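Local coordinates for Non-structural protein 3 (Porcine deltacoronavirus, PDB 6LN0) that joins a macro domain to a zinc-binding papain-like protease that probably cleaves the viral polyprotein during coronavirus replication, at residues Leu235-His240 against Arg305-Met310. Residues are numbered along the deposited sequence; the frame is centred on the assembly and turned at random.
Sequences LKTCHH and RRVGEM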
loop_
_atom_site.group_PDB
_atom_site.type_symbol
_atom_site.label_atom_id
_atom_site.label_comp_id
_atom_site.label_asym_id
_atom_site.label_seq_id
_atom_site.Cartn_x
_atom_site.Cartn_y
_atom_site.Cartn_z
ATOM N N LEU A 235 1.885 4.274 -12.503
ATOM C CA LEU A 235 2.461 5.428 -11.824
ATOM C C LEU A 235 3.977 5.459 -11.967
ATOM O O LEU A 235 4.568 6.524 -12.184
ATOM C CB LEU A 235 2.070 5.426 -10.338
ATOM C CG LEU A 235 0.590 5.690 -10.067
ATOM C CD1 LEU A 235 0.220 5.357 -8.617
ATOM C CD2 LEU A 235 0.278 7.133 -10.395
ATOM N N LYS A 236 4.629 4.310 -11.827
ATOM C CA LYS A 236 6.081 4.294 -11.925
ATOM C C LYS A 236 6.555 4.514 -13.367
ATOM O O LYS A 236 7.543 5.224 -13.591
ATOM C CB LYS A 236 6.615 2.990 -11.342
ATOM C CG LYS A 236 6.440 2.901 -9.837
ATOM C CD LYS A 236 6.815 1.529 -9.323
ATOM C CE LYS A 236 7.839 1.642 -8.188
ATOM N NZ LYS A 236 7.450 0.828 -6.996
ATOM N N THR A 237 5.848 3.956 -14.358
ATOM C CA THR A 237 6.258 4.116 -15.756
ATOM C C THR A 237 6.067 5.543 -16.259
ATOM O O THR A 237 6.676 5.926 -17.258
ATOM C CB THR A 237 5.490 3.123 -16.642
ATOM O OG1 THR A 237 5.616 1.799 -16.097
ATOM C CG2 THR A 237 6.020 3.114 -18.071
ATOM N N CYS A 238 5.278 6.356 -15.560
ATOM C CA CYS A 238 5.147 7.765 -15.911
ATOM C C CYS A 238 6.459 8.529 -15.787
ATOM O O CYS A 238 6.571 9.645 -16.313
ATOM C CB CYS A 238 4.056 8.376 -15.032
ATOM S SG CYS A 238 2.476 8.019 -15.702
ATOM N N HIS A 239 7.450 7.953 -15.120
ATOM C CA HIS A 239 8.738 8.608 -14.942
ATOM C C HIS A 239 9.720 8.335 -16.077
ATOM O O HIS A 239 10.743 9.024 -16.171
ATOM C CB HIS A 239 9.363 8.187 -13.602
ATOM C CG HIS A 239 8.608 8.693 -12.415
ATOM N ND1 HIS A 239 9.057 9.742 -11.644
ATOM C CD2 HIS A 239 7.421 8.315 -11.883
ATOM C CE1 HIS A 239 8.187 9.980 -10.682
ATOM N NE2 HIS A 239 7.184 9.130 -10.808
ATOM N N HIS A 240 9.437 7.364 -16.938
ATOM C CA HIS A 240 10.320 7.108 -18.069
ATOM C C HIS A 240 10.362 8.312 -18.993
ATOM O O HIS A 240 9.332 8.925 -19.288
ATOM C CB HIS A 240 9.846 5.883 -18.840
ATOM C CG HIS A 240 10.956 5.030 -19.351
ATOM N ND1 HIS A 240 11.241 4.911 -20.698
ATOM C CD2 HIS A 240 11.852 4.248 -18.703
ATOM C CE1 HIS A 240 12.258 4.083 -20.857
ATOM N NE2 HIS A 240 12.648 3.667 -19.665
ATOM N N ARG A 305 3.141 -5.150 -19.352
ATOM C CA ARG A 305 4.530 -5.185 -19.762
ATOM C C ARG A 305 5.330 -4.258 -18.870
ATOM O O ARG A 305 4.781 -3.365 -18.223
ATOM C CB ARG A 305 4.702 -4.747 -21.223
ATOM C CG ARG A 305 3.827 -5.491 -22.177
ATOM C CD ARG A 305 4.246 -6.938 -22.254
ATOM N NE ARG A 305 3.468 -7.617 -23.278
ATOM C CZ ARG A 305 3.570 -8.910 -23.554
ATOM N NH1 ARG A 305 4.424 -9.661 -22.864
ATOM N NH2 ARG A 305 2.823 -9.447 -24.517
ATOM N N ARG A 306 6.639 -4.452 -18.872
ATOM C CA ARG A 306 7.550 -3.507 -18.257
ATOM C C ARG A 306 8.465 -2.929 -19.324
ATOM O O ARG A 306 8.829 -3.602 -20.290
ATOM C CB ARG A 306 8.363 -4.166 -17.146
ATOM C CG ARG A 306 7.521 -4.992 -16.174
ATOM C CD ARG A 306 6.385 -4.165 -15.552
ATOM N NE ARG A 306 6.872 -2.983 -14.832
ATOM C CZ ARG A 306 7.233 -2.969 -13.547
ATOM N NH1 ARG A 306 7.165 -4.077 -12.818
ATOM N NH2 ARG A 306 7.659 -1.839 -12.992
ATOM N N VAL A 307 8.824 -1.661 -19.146
ATOM C CA VAL A 307 9.733 -1.003 -20.072
ATOM C C VAL A 307 11.031 -1.788 -20.176
ATOM O O VAL A 307 11.625 -2.182 -19.164
ATOM C CB VAL A 307 9.973 0.438 -19.613
ATOM C CG1 VAL A 307 8.790 1.291 -19.996
ATOM C CG2 VAL A 307 10.150 0.470 -18.112
ATOM N N GLY A 308 11.477 -2.020 -21.409
ATOM C CA GLY A 308 12.601 -2.895 -21.669
ATOM C C GLY A 308 12.124 -4.216 -22.234
ATOM O O GLY A 308 12.749 -4.801 -23.123
ATOM N N GLU A 309 10.991 -4.681 -21.719
ATOM C CA GLU A 309 10.330 -5.875 -22.219
ATOM C C GLU A 309 9.655 -5.564 -23.542
ATOM O O GLU A 309 9.278 -4.415 -23.820
ATOM C CB GLU A 309 9.308 -6.346 -21.190
ATOM C CG GLU A 309 8.655 -7.684 -21.350
ATOM C CD GLU A 309 7.697 -7.913 -20.179
ATOM O OE1 GLU A 309 7.629 -7.008 -19.298
ATOM O OE2 GLU A 309 7.016 -8.970 -20.137
ATOM N N MET A 310 9.520 -6.593 -24.371
ATOM C CA MET A 310 8.932 -6.455 -25.693
ATOM C C MET A 310 7.576 -7.136 -25.670
ATOM O O MET A 310 7.440 -8.240 -25.128
ATOM C CB MET A 310 9.841 -7.054 -26.775
ATOM C CG MET A 310 9.337 -6.819 -28.215
ATOM S SD MET A 310 8.811 -8.351 -28.966
ATOM C CE MET A 310 8.037 -7.782 -30.466
#
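The bond from Arg306 N to Glu309 OE1, 2.8 Å long, spans the turn that presents Val307 to Thr237 and His240, an example of a turn braced by polar bonds whose contact with its neighbour is apolar. The amide comes from above the carboxylate plane, 36° out of it, and Glu309 N closes the type II turn on Arg306 O. Gly308 takes the turn position where a positive phi (105°) suits glycine. The other carboxylate oxygen, OE2, lies in plane at the edge of the Arg305 guanidinium, in a long salt bridge to NH1.

Across the contact, the last part of helix 228-237 leads into a type I turn from Thr237 to His240, with His240 N bonded to Thr237 O at 3.1 Å. Thr237 gives its OG1 back to the helix, at Val233 O, while CG2, anti to the backbone N, touches Val307 CG1 at 3.8 Å. The Val307 isopropyl group also lies over one face of the His240 imidazole, with Val307 CG1 4.3 Å above the ring plane and over its centre, and Trp242 meets both that ring and Val307.

The contact thus ties the C-terminal part of helix 228-237 to the loop between helices 293-302 and 313-322, consistent with the helical thumb of papain-like proteases; Ala297 and Tyr300 of helix 293-302 pack against Thr237 and Val307 respectively, and Arg305 reaches Gln315 on helix 313-322.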